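Local coordinates for FAD-binding oxidoreductase (Gulosibacter chungangensis, PDB 7PBG), which oxidises 4-ethylphenol and related 4-alkylphenols by dehydrogenation, yielding products such as 4-vinylphenol, with a covalently bound FAD, at residues 29-34 with 57-62; 112-117 with 128-133; 261-266 with 431-436. All blocks are in the same frame, centred on the assembly; numbering follows the deposited sequence.

Interaction 1: residues 29-34 with 57-62; sequences EYVRVD and AVIWPG
The indole of W60 meets R32 at the far corner of its six-membered ring: W60 CZ3 lies 3.5 Å from R32 CG, and E29 O approaches the same edge near the ring plane. The R32 guanidinium is turned 67° from the indole and presents its own edge to CZ3. E29 CG covers one face of the Y30 ring, 3.4 Å above the centre; W60 O lies obliquely to it, 3.5 Å from Y30 CB, and R110 makes a cation-pi contact. W60 CG, anti to the carbonyl carbon (chi1 -63°), puts the indole across the opposing backbone; NE1 hydrogen-bonds to Y41 OH, and K109 adds a cation-pi contact. Replacing W60 by an alanine would probably leave the aliphatic part of R32 without its apolar neighbour and the Y41 hydroxyl without this bond.

The backbones form an antiparallel strand pair at the edge of the FAD-binding domain's four-stranded sheet. R32 and V58 form the hydrogen-bonded pair, R32 N to V58 O 2.8 Å and V58 N to R32 O 2.9 Å; W60 N extends the pairing to Y30 O (2.9 Å). The CG2 methyls of V31 and I59, the non-hydrogen-bonded pair, meet at 4.2 Å on the face covered by F22. T37 touches R32, V58 and W60 on the other. R32 NH1 and D34 OD1 (2.8 Å) form a salt bridge by charge alone, no N-H aimed at the oxygen.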
loop_
_atom_site.group_PDB
_atom_site.type_symbol
_atom_site.label_atom_id
_atom_site.label_comp_id
_atom_site.label_asym_id
_atom_site.label_seq_id
_atom_site.Cartn_x
_atom_site.Cartn_y
_atom_site.Cartn_z
ATOM N N GLU A 29 -12.570 13.499 35.928
ATOM C CA GLU A 29 -11.089 13.440 36.079
ATOM C C GLU A 29 -10.391 13.278 34.712
ATOM O O GLU A 29 -9.153 13.447 34.674
ATOM C CB GLU A 29 -10.638 12.335 37.030
ATOM C CG GLU A 29 -11.021 10.926 36.591
ATOM C CD GLU A 29 -12.269 10.296 37.212
ATOM O OE1 GLU A 29 -13.406 10.867 37.070
ATOM O OE2 GLU A 29 -12.112 9.230 37.841
ATOM N N TYR A 30 -11.132 12.982 33.637
ATOM C CA TYR A 30 -10.543 12.736 32.291
ATOM C C TYR A 30 -10.907 13.833 31.286
ATOM O O TYR A 30 -10.566 13.738 30.076
ATOM C CB TYR A 30 -10.953 11.367 31.770
ATOM C CG TYR A 30 -10.640 10.254 32.730
ATOM C CD1 TYR A 30 -9.331 9.941 33.008
ATOM C CD2 TYR A 30 -11.645 9.496 33.298
ATOM C CE1 TYR A 30 -9.000 8.915 33.878
ATOM C CE2 TYR A 30 -11.337 8.461 34.170
ATOM C CZ TYR A 30 -10.012 8.161 34.437
ATOM O OH TYR A 30 -9.659 7.159 35.302
ATOM N N VAL A 31 -11.593 14.883 31.746
ATOM C CA VAL A 31 -11.990 16.038 30.900
ATOM C C VAL A 31 -11.378 17.288 31.550
ATOM O O VAL A 31 -11.811 17.636 32.659
ATOM C CB VAL A 31 -13.525 16.107 30.798
ATOM C CG1 VAL A 31 -14.007 17.340 30.048
ATOM C CG2 VAL A 31 -14.091 14.831 30.208
ATOM N N ARG A 32 -10.363 17.890 30.929
ATOM C CA ARG A 32 -9.534 18.955 31.553
ATOM C C ARG A 32 -9.675 20.251 30.758
ATOM O O ARG A 32 -9.514 20.245 29.495
ATOM C CB ARG A 32 -8.088 18.475 31.661
ATOM C CG ARG A 32 -7.969 17.191 32.477
ATOM C CD ARG A 32 -8.350 17.378 33.938
ATOM N NE ARG A 32 -7.190 17.680 34.752
ATOM C CZ ARG A 32 -7.080 18.682 35.617
ATOM N NH1 ARG A 32 -8.081 19.519 35.836
ATOM N NH2 ARG A 32 -5.950 18.837 36.279
ATOM N N VAL A 33 -10.002 21.342 31.456
ATOM C CA VAL A 33 -10.152 22.687 30.826
ATOM C C VAL A 33 -9.195 23.692 31.476
ATOM O O VAL A 33 -9.144 24.819 30.988
ATOM C CB VAL A 33 -11.608 23.188 30.878
ATOM C CG1 VAL A 33 -12.539 22.313 30.044
ATOM C CG2 VAL A 33 -12.117 23.288 32.307
ATOM N N ASP A 34 -8.425 23.297 32.491
ATOM C CA ASP A 34 -7.520 24.249 33.177
ATOM C C ASP A 34 -6.319 24.562 32.282
ATOM O O ASP A 34 -5.812 23.647 31.594
ATOM C CB ASP A 34 -7.042 23.702 34.520
ATOM C CG ASP A 34 -6.407 22.337 34.363
ATOM O OD1 ASP A 34 -7.138 21.395 33.955
ATOM O OD2 ASP A 34 -5.173 22.239 34.587
ATOM N N ALA A 57 -9.563 22.328 25.421
ATOM C CA ALA A 57 -9.759 21.302 26.447
ATOM C C ALA A 57 -9.017 20.071 25.957
ATOM O O ALA A 57 -8.736 19.978 24.739
ATOM C CB ALA A 57 -11.224 21.021 26.661
ATOM N N VAL A 58 -8.708 19.208 26.890
ATOM C CA VAL A 58 -8.167 17.874 26.539
ATOM C C VAL A 58 -8.959 16.823 27.274
ATOM O O VAL A 58 -9.297 17.007 28.455
ATOM C CB VAL A 58 -6.650 17.784 26.774
ATOM C CG1 VAL A 58 -6.227 17.912 28.243
ATOM C CG2 VAL A 58 -6.144 16.486 26.201
ATOM N N ILE A 59 -9.236 15.731 26.566
ATOM C CA ILE A 59 -9.958 14.572 27.125
ATOM C C ILE A 59 -9.047 13.361 26.962
ATOM O O ILE A 59 -8.453 13.186 25.892
ATOM C CB ILE A 59 -11.299 14.358 26.412
ATOM C CG1 ILE A 59 -12.177 15.609 26.460
ATOM C CG2 ILE A 59 -11.988 13.129 26.979
ATOM C CD1 ILE A 59 -13.482 15.491 25.696
ATOM N N TRP A 60 -9.011 12.550 27.998
ATOM C CA TRP A 60 -8.262 11.284 28.053
ATOM C C TRP A 60 -9.253 10.141 28.000
ATOM O O TRP A 60 -9.663 9.590 29.024
ATOM C CB TRP A 60 -7.447 11.284 29.346
ATOM C CG TRP A 60 -6.431 12.371 29.375
ATOM C CD1 TRP A 60 -5.604 12.751 28.367
ATOM C CD2 TRP A 60 -6.111 13.212 30.494
ATOM N NE1 TRP A 60 -4.776 13.762 28.783
ATOM C CE2 TRP A 60 -5.061 14.070 30.080
ATOM C CE3 TRP A 60 -6.598 13.307 31.802
ATOM C CZ2 TRP A 60 -4.515 15.041 30.912
ATOM C CZ3 TRP A 60 -6.040 14.256 32.636
ATOM C CH2 TRP A 60 -5.000 15.085 32.197
ATOM N N PRO A 61 -9.688 9.721 26.800
ATOM C CA PRO A 61 -10.565 8.583 26.706
ATOM C C PRO A 61 -9.900 7.268 27.119
ATOM O O PRO A 61 -8.696 7.120 26.905
ATOM C CB PRO A 61 -10.999 8.508 25.234
ATOM C CG PRO A 61 -10.219 9.565 24.504
ATOM C CD PRO A 61 -9.352 10.310 25.496
ATOM N N GLY A 62 -10.710 6.373 27.683
ATOM C CA GLY A 62 -10.248 5.130 28.320
ATOM C C GLY A 62 -10.448 3.911 27.445
ATOM O O GLY A 62 -9.939 2.839 27.835
#

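Interaction 2: residues 112-117 with 128-133; sequences NRVLEI and PGVDYK
G129, which follows P128, packs its CA against N112 CB at 3.9 Å, an approach that leaves no room for a beta carbon: one built on G129 would stand 2.8 Å from N112 CB. The N112 amide itself leads away, since its CG sits between the backbone N and the carbonyl carbon (chi1 65°), and the contact with the glycine is left to the CB.

V130 comes next and buries more surface against 112-117 than any other residue of its segment. Its CG2 methyl rests on the opposing backbone, 3.3 Å from R113 O, and touches N112 O and V114 N as well, so one methyl group spans three consecutive residues. CG1, anti to the backbone N, is left to meet V114 CG2 at 3.7 Å, and the two valines cross at about a right angle. No hydrogen bond joins the two segments; apolar carbon against backbone and methyl against methyl make up the contact.

The topology is a beta hairpin, strands 114-118 and 123-126, whose chain then leads into helix 132-142, with R113 N held to E127 OE1 just past the second strand. L135 of that helix touches both V114 and V130 and so closes the apolar group between hairpin and helix. Past V130 the segment ends at D131, the N-cap of helix 132-142, so the glycine and valine form the short connection by which the chain passes from hairpin to helix.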
loop_
_atom_site.group_PDB
_atom_site.type_symbol
_atom_site.label_atom_id
_atom_site.label_comp_id
_atom_site.label_asym_id
_atom_site.label_seq_id
_atom_site.Cartn_x
_atom_site.Cartn_y
_atom_site.Cartn_z
ATOM N N ASN A 112 -3.154 2.430 25.895
ATOM C CA ASN A 112 -1.688 2.374 25.721
ATOM C C ASN A 112 -1.153 0.947 25.759
ATOM O O ASN A 112 0.069 0.816 25.902
ATOM C CB ASN A 112 -0.985 3.306 26.694
ATOM C CG ASN A 112 -1.203 2.863 28.132
ATOM O OD1 ASN A 112 -1.843 1.831 28.381
ATOM N ND2 ASN A 112 -0.656 3.619 29.071
ATOM N N ARG A 113 -1.986 -0.052 25.500
ATOM C CA ARG A 113 -1.568 -1.477 25.558
ATOM C C ARG A 113 -1.042 -1.974 24.208
ATOM O O ARG A 113 -1.627 -1.698 23.122
ATOM C CB ARG A 113 -2.711 -2.355 26.091
ATOM C CG ARG A 113 -3.048 -2.065 27.553
ATOM C CD ARG A 113 -3.113 -3.272 28.448
ATOM N NE ARG A 113 -4.169 -4.216 28.106
ATOM C CZ ARG A 113 -5.488 -4.061 28.340
ATOM N NH1 ARG A 113 -5.937 -2.992 28.975
ATOM N NH2 ARG A 113 -6.348 -5.016 28.007
ATOM N N VAL A 114 0.003 -2.798 24.302
ATOM C CA VAL A 114 0.308 -3.789 23.257
ATOM C C VAL A 114 -0.638 -4.970 23.473
ATOM O O VAL A 114 -0.627 -5.554 24.623
ATOM C CB VAL A 114 1.778 -4.218 23.347
ATOM C CG1 VAL A 114 2.064 -5.339 22.379
ATOM C CG2 VAL A 114 2.711 -3.026 23.190
ATOM N N LEU A 115 -1.412 -5.337 22.464
ATOM C CA LEU A 115 -2.471 -6.367 22.612
ATOM C C LEU A 115 -2.023 -7.724 22.105
ATOM O O LEU A 115 -2.665 -8.714 22.460
ATOM C CB LEU A 115 -3.738 -5.900 21.915
ATOM C CG LEU A 115 -4.301 -4.637 22.533
ATOM C CD1 LEU A 115 -5.459 -4.167 21.747
ATOM C CD2 LEU A 115 -4.720 -4.843 23.981
ATOM N N GLU A 116 -1.001 -7.766 21.259
ATOM C CA GLU A 116 -0.570 -9.031 20.642
ATOM C C GLU A 116 0.853 -8.823 20.148
ATOM O O GLU A 116 1.122 -7.812 19.506
ATOM C CB GLU A 116 -1.505 -9.470 19.525
ATOM C CG GLU A 116 -1.124 -10.818 18.918
ATOM C CD GLU A 116 -2.131 -11.418 17.954
ATOM O OE1 GLU A 116 -3.080 -10.719 17.619
ATOM O OE2 GLU A 116 -1.955 -12.614 17.567
ATOM N N ILE A 117 1.654 -9.857 20.290
ATOM C CA ILE A 117 2.961 -10.019 19.605
ATOM C C ILE A 117 2.956 -11.442 19.051
ATOM O O ILE A 117 3.183 -12.413 19.783
ATOM C CB ILE A 117 4.131 -9.761 20.531
ATOM C CG1 ILE A 117 4.087 -8.353 21.130
ATOM C CG2 ILE A 117 5.453 -10.040 19.836
ATOM C CD1 ILE A 117 4.980 -8.249 22.325
ATOM N N PRO A 128 -3.215 3.323 20.691
ATOM C CA PRO A 128 -2.574 4.584 20.351
ATOM C C PRO A 128 -1.329 4.959 21.168
ATOM O O PRO A 128 -0.409 5.518 20.644
ATOM C CB PRO A 128 -3.702 5.606 20.542
ATOM C CG PRO A 128 -4.949 4.816 20.302
ATOM C CD PRO A 128 -4.683 3.426 20.852
ATOM N N GLY A 129 -1.318 4.678 22.472
ATOM C CA GLY A 129 -0.288 5.203 23.359
ATOM C C GLY A 129 0.979 4.378 23.349
ATOM O O GLY A 129 1.945 4.768 24.064
ATOM N N VAL A 130 1.020 3.283 22.585
ATOM C CA VAL A 130 2.270 2.481 22.515
ATOM C C VAL A 130 3.312 3.247 21.698
ATOM O O VAL A 130 3.070 3.558 20.505
ATOM C CB VAL A 130 2.072 1.099 21.887
ATOM C CG1 VAL A 130 3.387 0.337 21.838
ATOM C CG2 VAL A 130 0.998 0.274 22.606
ATOM N N ASP A 131 4.446 3.548 22.320
ATOM C CA ASP A 131 5.569 4.248 21.671
ATOM C C ASP A 131 6.588 3.199 21.261
ATOM O O ASP A 131 6.437 2.019 21.599
ATOM C CB ASP A 131 6.174 5.388 22.496
ATOM C CG ASP A 131 6.676 5.028 23.871
ATOM O OD1 ASP A 131 6.861 3.823 24.146
ATOM O OD2 ASP A 131 6.946 5.966 24.635
ATOM N N TYR A 132 7.588 3.643 20.516
ATOM C CA TYR A 132 8.585 2.698 19.968
ATOM C C TYR A 132 9.299 2.065 21.145
ATOM O O TYR A 132 9.604 0.867 21.097
ATOM C CB TYR A 132 9.542 3.432 19.048
ATOM C CG TYR A 132 8.903 3.875 17.761
ATOM C CD1 TYR A 132 8.265 2.980 16.919
ATOM C CD2 TYR A 132 8.800 5.219 17.482
ATOM C CE1 TYR A 132 7.754 3.421 15.703
ATOM C CE2 TYR A 132 8.213 5.672 16.313
ATOM C CZ TYR A 132 7.621 4.770 15.454
ATOM O OH TYR A 132 7.034 5.165 14.261
ATOM N N LYS A 133 9.609 2.844 22.174
ATOM C CA LYS A 133 10.315 2.283 23.366
ATOM C C LYS A 133 9.506 1.112 23.938
ATOM O O LYS A 133 10.062 0.018 24.140
ATOM C CB LYS A 133 10.547 3.353 24.431
ATOM C CG LYS A 133 11.162 2.857 25.733
ATOM C CD LYS A 133 11.590 4.023 26.628
ATOM C CE LYS A 133 12.107 3.594 27.983
ATOM N NZ LYS A 133 10.984 3.443 28.937
#

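Interaction 3: residues 261-266 with 431-436; sequences TTLPLR and FIIGLR
G434 O is gripped by two nitrogens of a single side chain: R266 NE donates at 2.7 Å with an N-H...O angle of 158°, and R266 NH2 adds a more bent bond at 3.0 Å. The guanidinium takes the oxygen side-on and in its own plane, while the two donors reach it from opposite faces of the carbonyl plane. A bend at chi2 (63°) brings the head round to this position after CG has left anti to the backbone N. With NE and NH2 on G434 O and NH1 on L272 O, all three nitrogens are bonded, which probably fixes the rotation of the group. L435 CD1 lies over one face, 3.7 Å above the plane and offset toward the rim, and the same methyl touches R266 O at 3.3 Å; the two side chains cross at about a right angle.

Further back along the helix the contact is apolar. I433 CD1 fits against L263, 3.9 Å from its N and 4.0 Å from its CB, and also reaches T262 CB, while I433 CG2 faces L263 CD1. T262 OG1 turns its polarity elsewhere, to I258 O and Y342 OH. L435 O is buried here and has no polar partner in the model; L263 CD1 is close by.

The helix is kinked at P264, which has no N-H to give to the turn before. Helix 261-266 and strand 431-433 run at 33° with axes 9.2 Å apart, so the end of helix 255-266 packs on the large antiparallel sheet. There strand 426-433, part of the FAD-linked oxidase C-terminal domain, is flanked by strands 277-280 and 438-447. Helix 328-342 borders the helix at T261 and L265, and the second subunit packs its W178 on L435 and its K120 on L263.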
loop_
_atom_site.group_PDB
_atom_site.type_symbol
_atom_site.label_atom_id
_atom_site.label_comp_id
_atom_site.label_asym_id
_atom_site.label_seq_id
_atom_site.Cartn_x
_atom_site.Cartn_y
_atom_site.Cartn_z
ATOM N N THR A 261 25.440 7.320 -6.925
ATOM C CA THR A 261 26.005 6.001 -6.563
ATOM C C THR A 261 24.959 5.165 -5.807
ATOM O O THR A 261 24.852 3.929 -6.029
ATOM C CB THR A 261 27.291 6.118 -5.739
ATOM O OG1 THR A 261 28.212 6.870 -6.530
ATOM C CG2 THR A 261 27.909 4.785 -5.378
ATOM N N THR A 262 24.175 5.828 -4.981
ATOM C CA THR A 262 23.181 5.197 -4.082
ATOM C C THR A 262 22.059 4.529 -4.907
ATOM O O THR A 262 21.719 3.401 -4.649
ATOM C CB THR A 262 22.591 6.222 -3.104
ATOM O OG1 THR A 262 23.638 6.811 -2.324
ATOM C CG2 THR A 262 21.546 5.557 -2.247
ATOM N N LEU A 263 21.512 5.229 -5.906
ATOM C CA LEU A 263 20.277 4.814 -6.586
ATOM C C LEU A 263 20.441 3.376 -7.088
ATOM O O LEU A 263 19.603 2.541 -6.790
ATOM C CB LEU A 263 19.976 5.781 -7.736
ATOM C CG LEU A 263 18.809 5.368 -8.615
ATOM C CD1 LEU A 263 17.515 5.320 -7.836
ATOM C CD2 LEU A 263 18.703 6.307 -9.788
ATOM N N PRO A 264 21.438 3.042 -7.936
ATOM C CA PRO A 264 21.496 1.700 -8.519
ATOM C C PRO A 264 21.770 0.605 -7.478
ATOM O O PRO A 264 21.432 -0.541 -7.776
ATOM C CB PRO A 264 22.616 1.787 -9.567
ATOM C CG PRO A 264 23.457 2.945 -9.083
ATOM C CD PRO A 264 22.438 3.924 -8.551
ATOM N N LEU A 265 22.349 0.971 -6.322
ATOM C CA LEU A 265 22.590 0.024 -5.218
ATOM C C LEU A 265 21.335 -0.239 -4.395
ATOM O O LEU A 265 21.316 -1.223 -3.662
ATOM C CB LEU A 265 23.676 0.557 -4.294
ATOM C CG LEU A 265 25.045 0.718 -4.943
ATOM C CD1 LEU A 265 25.939 1.453 -3.984
ATOM C CD2 LEU A 265 25.615 -0.633 -5.402
ATOM N N ARG A 266 20.367 0.675 -4.437
ATOM C CA ARG A 266 19.133 0.602 -3.641
ATOM C C ARG A 266 17.938 0.098 -4.462
ATOM O O ARG A 266 17.054 -0.536 -3.893
ATOM C CB ARG A 266 18.830 2.005 -3.119
ATOM C CG ARG A 266 17.498 2.094 -2.391
ATOM C CD ARG A 266 17.533 1.206 -1.137
ATOM N NE ARG A 266 16.195 1.251 -0.572
ATOM C CZ ARG A 266 15.585 0.253 0.047
ATOM N NH1 ARG A 266 16.169 -0.934 0.133
ATOM N NH2 ARG A 266 14.331 0.402 0.441
ATOM N N PHE A 431 19.299 13.686 2.800
ATOM C CA PHE A 431 18.729 13.235 1.513
ATOM C C PHE A 431 18.613 11.728 1.594
ATOM O O PHE A 431 19.475 11.080 2.154
ATOM C CB PHE A 431 19.587 13.635 0.326
ATOM C CG PHE A 431 19.571 15.097 -0.015
ATOM C CD1 PHE A 431 18.689 15.604 -0.968
ATOM C CD2 PHE A 431 20.377 15.960 0.686
ATOM C CE1 PHE A 431 18.680 16.961 -1.241
ATOM C CE2 PHE A 431 20.354 17.317 0.414
ATOM C CZ PHE A 431 19.521 17.809 -0.564
ATOM N N ILE A 432 17.506 11.200 1.089
ATOM C CA ILE A 432 17.255 9.728 1.094
ATOM C C ILE A 432 16.689 9.389 -0.286
ATOM O O ILE A 432 15.712 10.067 -0.714
ATOM C CB ILE A 432 16.280 9.340 2.219
ATOM C CG1 ILE A 432 16.780 9.703 3.617
ATOM C CG2 ILE A 432 15.924 7.862 2.113
ATOM C CD1 ILE A 432 15.687 9.678 4.658
ATOM N N ILE A 433 17.252 8.372 -0.928
ATOM C CA ILE A 433 16.504 7.599 -1.961
ATOM C C ILE A 433 15.778 6.437 -1.240
ATOM O O ILE A 433 16.441 5.570 -0.713
ATOM C CB ILE A 433 17.458 7.165 -3.079
ATOM C CG1 ILE A 433 17.979 8.399 -3.825
ATOM C CG2 ILE A 433 16.745 6.217 -4.037
ATOM C CD1 ILE A 433 19.191 8.116 -4.643
ATOM N N GLY A 434 14.443 6.470 -1.186
ATOM C CA GLY A 434 13.636 5.426 -0.543
ATOM C C GLY A 434 13.759 4.146 -1.299
ATOM O O GLY A 434 14.277 3.191 -0.767
ATOM N N LEU A 435 13.277 4.137 -2.539
ATOM C CA LEU A 435 13.491 3.018 -3.478
ATOM C C LEU A 435 13.607 3.618 -4.890
ATOM O O LEU A 435 14.677 3.459 -5.509
ATOM C CB LEU A 435 12.346 2.014 -3.357
ATOM C CG LEU A 435 12.633 0.688 -4.046
ATOM C CD1 LEU A 435 13.823 0.007 -3.409
ATOM C CD2 LEU A 435 11.424 -0.246 -4.058
ATOM N N ARG A 436 12.622 4.418 -5.309
ATOM C CA ARG A 436 12.673 5.117 -6.620
ATOM C C ARG A 436 12.487 6.616 -6.456
ATOM O O ARG A 436 12.616 7.309 -7.464
ATOM C CB ARG A 436 11.557 4.635 -7.552
ATOM C CG ARG A 436 11.647 3.160 -7.903
ATOM C CD ARG A 436 10.371 2.640 -8.558
ATOM N NE ARG A 436 10.621 1.364 -9.186
ATOM C CZ ARG A 436 10.683 0.192 -8.586
ATOM N NH1 ARG A 436 10.496 0.072 -7.289
ATOM N NH2 ARG A 436 10.956 -0.890 -9.294
#

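Following the chain from the N terminus, the three contacts come in series, none nested and none crossing. Interaction 1 closes a loop of 22 residues that includes helix 35-39 and sets strand 31-32 on the edge of the four-stranded sheet. Interaction 2 closes the shortest loop, ten residues around the hairpin turn, and joins that hairpin to the chain entering helix 132-142, close to FAD-binding residues. Interaction 3 spans 164 residues and ties helix 255-266 to the large antiparallel sheet near the second subunit. Interactions 1 and 3 lie on opposite sides of the chain's centre, their own centres 45 Å apart; interactions 1 and 2 approach to about 7 Å between nearest atoms without touching.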